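PDB 3ISM: CG4930 from Drosophila melanogaster, which inhibits the nuclease EndoG by forming a complex with it. Local coordinates for residues 38-43 / 60-65; 87-92 / 128-133; 254-259 / 275-280. The protein carries 1 engineered substitution. One frame throughout, in Å; residues are numbered along the deposited sequence.

Contact 1 (38-43 / 60-65)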
loop_
_atom_site.group_PDB
_atom_site.type_symbol
_atom_site.label_atom_id
_atom_site.label_comp_id
_atom_site.label_asym_id
_atom_site.label_seq_id
_atom_site.Cartn_x
_atom_site.Cartn_y
_atom_site.Cartn_z
ATOM N N LYS C 38 9.012 -29.062 -20.176
ATOM C CA LYS C 38 10.331 -28.425 -20.282
ATOM C C LYS C 38 10.267 -27.240 -21.226
ATOM O O LYS C 38 10.881 -26.207 -20.967
ATOM C CB LYS C 38 11.411 -29.417 -20.734
ATOM C CG LYS C 38 12.845 -28.891 -20.593
ATOM C CD LYS C 38 13.863 -29.814 -21.283
ATOM C CE LYS C 38 15.212 -29.124 -21.453
ATOM N NZ LYS C 38 16.197 -29.996 -22.160
ATOM N N LEU C 39 9.504 -27.394 -22.306
ATOM C CA LEU C 39 9.287 -26.317 -23.263
ATOM C C LEU C 39 8.547 -25.121 -22.638
ATOM O O LEU C 39 8.952 -23.982 -22.820
ATOM C CB LEU C 39 8.527 -26.836 -24.485
ATOM C CG LEU C 39 9.225 -27.891 -25.352
ATOM C CD1 LEU C 39 8.218 -28.507 -26.310
ATOM C CD2 LEU C 39 10.440 -27.299 -26.085
ATOM N N ILE C 40 7.458 -25.393 -21.917
ATOM C CA ILE C 40 6.753 -24.354 -21.157
ATOM C C ILE C 40 7.680 -23.658 -20.166
ATOM O O ILE C 40 7.742 -22.428 -20.113
ATOM C CB ILE C 40 5.535 -24.951 -20.403
ATOM C CG1 ILE C 40 4.587 -25.617 -21.400
ATOM C CG2 ILE C 40 4.808 -23.877 -19.575
ATOM C CD1 ILE C 40 3.944 -24.620 -22.407
ATOM N N GLU C 41 8.421 -24.455 -19.405
ATOM C CA GLU C 41 9.258 -23.937 -18.328
ATOM C C GLU C 41 10.364 -23.020 -18.837
ATOM O O GLU C 41 10.670 -22.007 -18.213
ATOM C CB GLU C 41 9.840 -25.103 -17.534
ATOM C CG GLU C 41 10.862 -24.734 -16.479
ATOM C CD GLU C 41 11.716 -25.925 -16.088
ATOM O OE1 GLU C 41 11.267 -27.076 -16.313
ATOM O OE2 GLU C 41 12.831 -25.709 -15.566
ATOM N N THR C 42 10.937 -23.365 -19.984
ATOM C CA THR C 42 12.060 -22.615 -20.550
ATOM C C THR C 42 11.656 -21.527 -21.573
ATOM O O THR C 42 12.340 -20.511 -21.696
ATOM C CB THR C 42 13.076 -23.579 -21.203
ATOM O OG1 THR C 42 12.399 -24.385 -22.178
ATOM C CG2 THR C 42 13.688 -24.502 -20.154
ATOM N N ARG C 43 10.557 -21.736 -22.300
ATOM C CA ARG C 43 10.197 -20.841 -23.411
ATOM C C ARG C 43 8.974 -19.969 -23.142
ATOM O O ARG C 43 8.731 -18.984 -23.850
ATOM C CB ARG C 43 9.991 -21.635 -24.701
ATOM C CG ARG C 43 11.121 -22.606 -25.000
ATOM C CD ARG C 43 11.256 -22.887 -26.479
ATOM N NE ARG C 43 12.366 -23.799 -26.749
ATOM C CZ ARG C 43 12.538 -24.447 -27.900
ATOM N NH1 ARG C 43 11.673 -24.284 -28.893
ATOM N NH2 ARG C 43 13.576 -25.257 -28.059
ATOM N N ASP C 60 2.127 -20.877 -28.448
ATOM C CA ASP C 60 1.372 -21.402 -29.601
ATOM C C ASP C 60 2.113 -22.568 -30.277
ATOM O O ASP C 60 1.486 -23.563 -30.642
ATOM C CB ASP C 60 1.068 -20.293 -30.608
ATOM C CG ASP C 60 0.187 -20.765 -31.771
ATOM O OD1 ASP C 60 0.578 -21.680 -32.527
ATOM O OD2 ASP C 60 -0.903 -20.188 -31.949
ATOM N N ARG C 61 3.437 -22.455 -30.416
ATOM C CA ARG C 61 4.251 -23.540 -30.960
ATOM C C ARG C 61 4.368 -24.748 -30.024
ATOM O O ARG C 61 4.458 -25.874 -30.480
ATOM C CB ARG C 61 5.656 -23.052 -31.323
ATOM C CG ARG C 61 5.745 -22.160 -32.561
ATOM C CD ARG C 61 5.598 -22.953 -33.865
ATOM N NE ARG C 61 6.665 -23.944 -34.072
ATOM C CZ ARG C 61 7.875 -23.667 -34.566
ATOM N NH1 ARG C 61 8.199 -22.422 -34.901
ATOM N NH2 ARG C 61 8.770 -24.639 -34.715
ATOM N N THR C 62 4.403 -24.524 -28.722
ATOM C CA THR C 62 4.378 -25.648 -27.789
ATOM C C THR C 62 3.010 -26.363 -27.799
ATOM O O THR C 62 2.932 -27.603 -27.870
ATOM C CB THR C 62 4.770 -25.219 -26.350
ATOM O OG1 THR C 62 6.006 -24.486 -26.393
ATOM C CG2 THR C 62 4.963 -26.461 -25.481
ATOM N N ALA C 63 1.941 -25.569 -27.744
ATOM C CA ALA C 63 0.588 -26.082 -27.830
ATOM C C ALA C 63 0.382 -26.950 -29.077
ATOM O O ALA C 63 -0.221 -28.021 -28.989
ATOM C CB ALA C 63 -0.403 -24.927 -27.833
ATOM N N ALA C 64 0.869 -26.479 -30.226
ATOM C CA ALA C 64 0.658 -27.166 -31.503
ATOM C C ALA C 64 1.382 -28.502 -31.522
ATOM O O ALA C 64 0.865 -29.498 -32.045
ATOM C CB ALA C 64 1.102 -26.288 -32.693
ATOM N N ALA C 65 2.573 -28.533 -30.940
ATOM C CA ALA C 65 3.312 -29.786 -30.812
ATOM C C ALA C 65 2.601 -30.774 -29.866
ATOM O O ALA C 65 2.559 -31.988 -30.120
ATOM C CB ALA C 65 4.731 -29.507 -30.331
#
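Leu39 and Ile40 of helix 32-43 close on a single methyl group, CG2 of Thr62 on helix 52-75, the tight part of the contact. Thr62 CG2 lies 3.7 Å from both Leu39 CB and Ile40 CD1, and 3.9 Å from Leu39 CD1. The rotation of Thr62 explains the choice of branch: with chi1 at -51°, CG2 stands anti to the backbone N and meets the other helix, while OG1 turns beside the N and bonds to Asn58 O one turn back. The polar branch is satisfied within its own helix, and the 158 Å² buried between the segments is mostly shared by Leu39, Ile40 and Thr62, whose closest contacts are between carbons. The looser side begins beyond Leu39. Its other methyl, CD2, sits 4.0 Å above the centre of the Arg43 guanidinium plane, and that arginine makes no close contact with segment 60-65. Arg43 NH1 and Arg61 NH2, like charges 6.5 Å apart, each bond a backbone carbonyl, of Asp24 and Asn23 respectively. Tyr25 in the same loop touches Thr62 and forms a cation-pi contact with Arg43, while helix 81-102 packs on both segments, Asp98 against Ile40 and Tyr95 against Ala63.

Contact 2 (87-92 / 128-133)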
loop_
_atom_site.group_PDB
_atom_site.type_symbol
_atom_site.label_atom_id
_atom_site.label_comp_id
_atom_site.label_asym_id
_atom_site.label_seq_id
_atom_site.Cartn_x
_atom_site.Cartn_y
_atom_site.Cartn_z
ATOM N N LYS C 87 -0.701 -41.849 -21.834
ATOM C CA LYS C 87 0.180 -40.741 -22.212
ATOM C C LYS C 87 -0.610 -39.537 -22.765
ATOM O O LYS C 87 -0.357 -38.389 -22.393
ATOM C CB LYS C 87 1.228 -41.221 -23.230
ATOM C CG LYS C 87 2.355 -42.017 -22.606
ATOM C CD LYS C 87 3.309 -42.558 -23.654
ATOM C CE LYS C 87 4.480 -43.282 -23.001
ATOM N NZ LYS C 87 5.283 -44.007 -24.011
ATOM N N ALA C 88 -1.580 -39.811 -23.632
ATOM C CA ALA C 88 -2.410 -38.762 -24.217
ATOM C C ALA C 88 -3.249 -38.036 -23.176
ATOM O O ALA C 88 -3.343 -36.814 -23.190
ATOM C CB ALA C 88 -3.294 -39.331 -25.295
ATOM N N SER C 89 -3.828 -38.799 -22.259
ATOM C CA SER C 89 -4.637 -38.268 -21.160
ATOM C C SER C 89 -3.832 -37.286 -20.281
ATOM O O SER C 89 -4.253 -36.147 -20.039
ATOM C CB SER C 89 -5.171 -39.452 -20.342
ATOM O OG SER C 89 -5.881 -39.028 -19.194
ATOM N N GLN C 90 -2.655 -37.731 -19.838
ATOM C CA GLN C 90 -1.775 -36.901 -19.019
ATOM C C GLN C 90 -1.290 -35.638 -19.727
ATOM O O GLN C 90 -1.291 -34.567 -19.137
ATOM C CB GLN C 90 -0.575 -37.713 -18.541
ATOM C CG GLN C 90 -0.920 -38.818 -17.555
ATOM C CD GLN C 90 0.309 -39.511 -17.005
ATOM O OE1 GLN C 90 1.371 -38.898 -16.869
ATOM N NE2 GLN C 90 0.170 -40.795 -16.661
ATOM N N LEU C 91 -0.863 -35.766 -20.980
ATOM C CA LEU C 91 -0.459 -34.599 -21.784
ATOM C C LEU C 91 -1.649 -33.660 -22.024
ATOM O O LEU C 91 -1.511 -32.442 -21.882
ATOM C CB LEU C 91 0.199 -35.009 -23.120
ATOM C CG LEU C 91 0.677 -33.871 -24.061
ATOM C CD1 LEU C 91 1.624 -32.930 -23.359
ATOM C CD2 LEU C 91 1.338 -34.422 -25.318
ATOM N N LEU C 92 -2.813 -34.220 -22.346
ATOM C CA LEU C 92 -4.001 -33.401 -22.586
ATOM C C LEU C 92 -4.359 -32.558 -21.362
ATOM O O LEU C 92 -4.624 -31.363 -21.482
ATOM C CB LEU C 92 -5.195 -34.260 -23.012
ATOM C CG LEU C 92 -6.496 -33.565 -23.431
ATOM C CD1 LEU C 92 -6.235 -32.628 -24.577
ATOM C CD2 LEU C 92 -7.527 -34.614 -23.838
ATOM N N ARG C 128 -15.854 -41.306 -22.135
ATOM C CA ARG C 128 -16.484 -41.303 -20.817
ATOM C C ARG C 128 -15.526 -41.048 -19.650
ATOM O O ARG C 128 -15.811 -40.217 -18.784
ATOM C CB ARG C 128 -17.254 -42.604 -20.584
ATOM C CG ARG C 128 -18.510 -42.737 -21.432
ATOM C CD ARG C 128 -19.362 -43.932 -21.021
ATOM N NE ARG C 128 -18.622 -45.185 -21.180
ATOM C CZ ARG C 128 -18.802 -46.043 -22.179
ATOM N NH1 ARG C 128 -19.717 -45.805 -23.120
ATOM N NH2 ARG C 128 -18.068 -47.147 -22.232
ATOM N N ASP C 129 -14.395 -41.752 -19.633
ATOM C CA ASP C 129 -13.504 -41.763 -18.466
ATOM C C ASP C 129 -12.527 -40.599 -18.465
ATOM O O ASP C 129 -12.117 -40.127 -17.407
ATOM C CB ASP C 129 -12.719 -43.080 -18.387
ATOM C CG ASP C 129 -13.620 -44.306 -18.323
ATOM O OD1 ASP C 129 -14.749 -44.195 -17.797
ATOM O OD2 ASP C 129 -13.190 -45.385 -18.800
ATOM N N VAL C 130 -12.141 -40.150 -19.651
ATOM C CA VAL C 130 -11.172 -39.080 -19.761
ATOM C C VAL C 130 -11.815 -37.736 -20.125
ATOM O O VAL C 130 -11.852 -36.830 -19.279
ATOM C CB VAL C 130 -9.991 -39.439 -20.707
ATOM C CG1 VAL C 130 -9.007 -38.305 -20.767
ATOM C CG2 VAL C 130 -9.281 -40.717 -20.219
ATOM N N LEU C 131 -12.319 -37.591 -21.354
ATOM C CA LEU C 131 -12.792 -36.277 -21.803
ATOM C C LEU C 131 -13.971 -35.752 -20.971
ATOM O O LEU C 131 -14.014 -34.565 -20.615
ATOM C CB LEU C 131 -13.131 -36.274 -23.294
ATOM C CG LEU C 131 -11.954 -36.536 -24.248
ATOM C CD1 LEU C 131 -12.342 -36.444 -25.737
ATOM C CD2 LEU C 131 -10.827 -35.579 -23.963
ATOM N N VAL C 132 -14.920 -36.637 -20.671
ATOM C CA VAL C 132 -16.104 -36.269 -19.907
ATOM C C VAL C 132 -15.787 -36.190 -18.403
ATOM O O VAL C 132 -15.930 -35.117 -17.794
ATOM C CB VAL C 132 -17.300 -37.231 -20.168
ATOM C CG1 VAL C 132 -18.440 -36.972 -19.188
ATOM C CG2 VAL C 132 -17.792 -37.109 -21.613
ATOM N N LYS C 133 -15.341 -37.300 -17.810
ATOM C CA LYS C 133 -15.131 -37.339 -16.360
ATOM C C LYS C 133 -14.102 -36.327 -15.859
ATOM O O LYS C 133 -14.315 -35.685 -14.832
ATOM C CB LYS C 133 -14.747 -38.732 -15.873
ATOM C CG LYS C 133 -14.946 -38.886 -14.369
ATOM C CD LYS C 133 -14.341 -40.155 -13.819
ATOM C CE LYS C 133 -14.504 -40.187 -12.296
ATOM N NZ LYS C 133 -13.196 -40.476 -11.639
#
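In the helical domain assigned to the Ku C-terminal-like family, Ser89 and Leu92, one turn apart on helix 81-102, pack against the consecutive residues Val130 and Leu131 near the end of helix 124-132. The second segment is not regular alpha-helix: Lys133 N bonds to Arg128 O at 3.1 Å, five residues back, which defines a wider pi-type turn with Val130 and Leu131 inside it. The backbones come closest at Ser89 and Val130, whose CA atoms are 6.7 Å apart, a separation that suits a small serine on one side. Its hydroxyl oxygen stands opposite the fork of the valine: Ser89 OG is 3.6 Å from Val130 CG1 and 3.9 Å from Val130 CG2. The placement follows from chi1 of 175°, which carries OG anti to the backbone N. These are van der Waals contacts of a hydroxyl with methyl groups, not a polar interaction. The second pair is wholly apolar. Leu92 and Leu131 cross at about a right angle and touch through one methyl each, Leu92 CD2 to Leu131 CD2 at 3.4 Å. That is shorter than usual for two carbons, so the exact spacing is doubtful, although the two methyls are plainly in contact. Leu131 sets out from its backbone in a direction skewed to the other helix, and its CD2 branch brings it back. Leu91 packs on helices 52-75 and 32-43, while Leu92 faces helix 124-132 together with Tyr107, Trp110 and Ile111 of helix 104-120, so helix 81-102 separates the first pair of helices from the second.

Contact 3 (254-259 / 275-280)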
loop_
_atom_site.group_PDB
_atom_site.type_symbol
_atom_site.label_atom_id
_atom_site.label_comp_id
_atom_site.label_asym_id
_atom_site.label_seq_id
_atom_site.Cartn_x
_atom_site.Cartn_y
_atom_site.Cartn_z
ATOM N N GLU C 254 -0.400 22.486 41.074
ATOM C CA GLU C 254 -0.861 23.306 42.201
ATOM C C GLU C 254 -1.167 22.517 43.485
ATOM O O GLU C 254 -0.964 23.026 44.591
ATOM C CB GLU C 254 -2.049 24.187 41.796
ATOM C CG GLU C 254 -1.658 25.445 41.004
ATOM C CD GLU C 254 -1.214 26.625 41.882
ATOM O OE1 GLU C 254 -0.972 26.441 43.099
ATOM O OE2 GLU C 254 -1.109 27.753 41.347
ATOM N N ILE C 255 -1.657 21.285 43.340
ATOM C CA ILE C 255 -1.889 20.427 44.508
ATOM C C ILE C 255 -0.562 19.877 45.073
ATOM O O ILE C 255 -0.409 19.762 46.295
ATOM C CB ILE C 255 -2.936 19.298 44.227
ATOM C CG1 ILE C 255 -3.129 18.394 45.453
ATOM C CG2 ILE C 255 -2.554 18.486 43.010
ATOM C CD1 ILE C 255 -4.114 17.248 45.248
ATOM N N ILE C 256 0.385 19.557 44.180
ATOM C CA ILE C 256 1.736 19.127 44.565
ATOM C C ILE C 256 2.393 20.195 45.454
ATOM O O ILE C 256 2.961 19.882 46.502
ATOM C CB ILE C 256 2.625 18.834 43.316
ATOM C CG1 ILE C 256 2.129 17.585 42.575
ATOM C CG2 ILE C 256 4.097 18.652 43.708
ATOM C CD1 ILE C 256 2.782 17.353 41.208
ATOM N N TRP C 257 2.275 21.454 45.030
ATOM C CA TRP C 257 2.775 22.600 45.780
ATOM C C TRP C 257 2.049 22.781 47.124
ATOM O O TRP C 257 2.637 23.279 48.078
ATOM C CB TRP C 257 2.678 23.878 44.939
ATOM C CG TRP C 257 3.682 24.936 45.318
ATOM C CD1 TRP C 257 3.586 25.830 46.349
ATOM C CD2 TRP C 257 4.928 25.215 44.663
ATOM N NE1 TRP C 257 4.694 26.641 46.380
ATOM C CE2 TRP C 257 5.534 26.288 45.357
ATOM C CE3 TRP C 257 5.595 24.661 43.562
ATOM C CZ2 TRP C 257 6.772 26.820 44.983
ATOM C CZ3 TRP C 257 6.824 25.191 43.189
ATOM C CH2 TRP C 257 7.400 26.260 43.901
ATOM N N LYS C 258 0.779 22.379 47.190
ATOM C CA LYS C 258 0.030 22.389 48.451
ATOM C C LYS C 258 0.490 21.264 49.378
ATOM O O LYS C 258 0.847 21.514 50.531
ATOM C CB LYS C 258 -1.483 22.286 48.208
ATOM C CG LYS C 258 -2.270 23.568 48.467
ATOM C CD LYS C 258 -2.484 24.390 47.206
ATOM C CE LYS C 258 -3.349 25.614 47.495
ATOM N NZ LYS C 258 -3.832 26.252 46.242
ATOM N N LEU C 259 0.490 20.036 48.853
ATOM C CA LEU C 259 0.893 18.834 49.594
ATOM C C LEU C 259 2.244 18.982 50.295
ATOM O O LEU C 259 2.438 18.493 51.412
ATOM C CB LEU C 259 0.949 17.628 48.648
ATOM C CG LEU C 259 -0.364 16.947 48.247
ATOM C CD1 LEU C 259 -0.248 16.314 46.852
ATOM C CD2 LEU C 259 -0.790 15.914 49.287
ATOM N N GLU C 275 3.684 10.502 43.960
ATOM C CA GLU C 275 2.732 9.671 43.229
ATOM C C GLU C 275 2.247 10.417 41.989
ATOM O O GLU C 275 2.355 9.912 40.866
ATOM C CB GLU C 275 1.534 9.369 44.133
ATOM C CG GLU C 275 1.124 7.913 44.225
ATOM C CD GLU C 275 0.179 7.658 45.388
ATOM O OE1 GLU C 275 0.403 8.237 46.474
ATOM O OE2 GLU C 275 -0.786 6.881 45.223
ATOM N N LEU C 276 1.731 11.628 42.208
ATOM C CA LEU C 276 1.191 12.463 41.135
ATOM C C LEU C 276 2.274 12.977 40.180
ATOM O O LEU C 276 2.084 12.966 38.961
ATOM C CB LEU C 276 0.380 13.632 41.716
ATOM C CG LEU C 276 -0.185 14.677 40.744
ATOM C CD1 LEU C 276 -1.027 14.033 39.654
ATOM C CD2 LEU C 276 -0.997 15.712 41.477
ATOM N N LEU C 277 3.403 13.404 40.741
ATOM C CA LEU C 277 4.494 13.990 39.966
ATOM C C LEU C 277 5.078 13.030 38.938
ATOM O O LEU C 277 5.529 13.461 37.876
ATOM C CB LEU C 277 5.599 14.499 40.898
ATOM C CG LEU C 277 6.727 15.379 40.337
ATOM C CD1 LEU C 277 6.199 16.587 39.556
ATOM C CD2 LEU C 277 7.660 15.824 41.464
ATOM N N GLN C 278 5.064 11.736 39.253
ATOM C CA GLN C 278 5.548 10.717 38.323
ATOM C C GLN C 278 4.590 10.530 37.141
ATOM O O GLN C 278 5.032 10.390 35.994
ATOM C CB GLN C 278 5.803 9.387 39.039
ATOM C CG GLN C 278 6.621 8.391 38.209
ATOM C CD GLN C 278 6.970 7.120 38.961
ATOM O OE1 GLN C 278 6.259 6.705 39.878
ATOM N NE2 GLN C 278 8.071 6.486 38.564
ATOM N N GLU C 279 3.288 10.547 37.424
ATOM C CA GLU C 279 2.313 10.395 36.356
ATOM C C GLU C 279 2.098 11.676 35.551
ATOM O O GLU C 279 1.936 11.618 34.326
ATOM C CB GLU C 279 1.004 9.783 36.862
ATOM C CG GLU C 279 1.143 8.320 37.326
ATOM C CD GLU C 279 2.199 7.526 36.557
ATOM O OE1 GLU C 279 2.148 7.489 35.304
ATOM O OE2 GLU C 279 3.076 6.927 37.216
ATOM N N TYR C 280 2.138 12.828 36.217
ATOM C CA TYR C 280 2.090 14.096 35.505
ATOM C C TYR C 280 3.308 14.229 34.578
ATOM O O TYR C 280 3.158 14.643 33.427
ATOM C CB TYR C 280 1.958 15.281 36.464
ATOM C CG TYR C 280 2.268 16.618 35.834
ATOM C CD1 TYR C 280 1.610 17.046 34.677
ATOM C CD2 TYR C 280 3.214 17.459 36.395
ATOM C CE1 TYR C 280 1.917 18.265 34.093
ATOM C CE2 TYR C 280 3.512 18.685 35.827
ATOM C CZ TYR C 280 2.864 19.082 34.681
ATOM O OH TYR C 280 3.176 20.299 34.128
#
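Ile256 packs on Leu276 and Leu277 in an antiparallel helical hairpin formed by helices 238-261 and 267-287, which follow each other in the chain. The axes of the two short segments approach to 10.3 Å with a signed crossing angle of -155°; 197 Å² is buried between the segments, and the side-chain contacts across it are all between apolar groups. Leu276 slants across both isoleucines. Its CD2 methyl reaches Ile255 CG2 at 3.5 Å and Ile256 CG1 at 3.8 Å, bridging two neighbouring residues of the other helix. The leucine can do this because CG is anti to the backbone N, chi1 176°, which directs the branch across the interface. Ile255 contributes at the solvent-facing margin, through its short CG2 branch alone. Ile256 is turned differently against each of its partners: oblique to Leu276, but at about a right angle to Leu277. Its extended chi2 of 170° pushes CD1 forward, so that Ile256 CD1 stands 3.9 Å from Leu277 CD1. Replacing Ile256 by an alanine removes CG1, CG2 and CD1, which would probably cost Leu277 CD1 its partner on this helix, leave Leu276 CD2 with Ile255 alone here, and open a gap between the helices. Leu277 has a second set of neighbours in Tyr292, Trp295 and Ile296 of helix 290-305, and Tyr222 of helix 220-229 covers Leu276. The delta methyl of Ile256 also comes close to the opposing backbone, with Ile256 CD1 at 4.0 Å from Leu277 CA.

Overall arrangement
Contacts 1 and 2 belong to one helical domain: their centres are 20 Å apart, their nearest atoms about 6 Å apart, and all four segments fall within the same Ku C-terminal-like region. They do not touch, but helices 52-75 and 81-102, which supply one segment to each, are consecutive in the chain. Contact 3 lies on the opposite side of the chain's centre, 80 Å from contact 1 and 84 Å from contact 2 between centres, and its nearest atoms remain about 62 Å from the former and 68 Å from the latter. No other protein chain of the assembly touches any of the six segments, so all three contacts are internal helix packing, not part of the surface that meets EndoG.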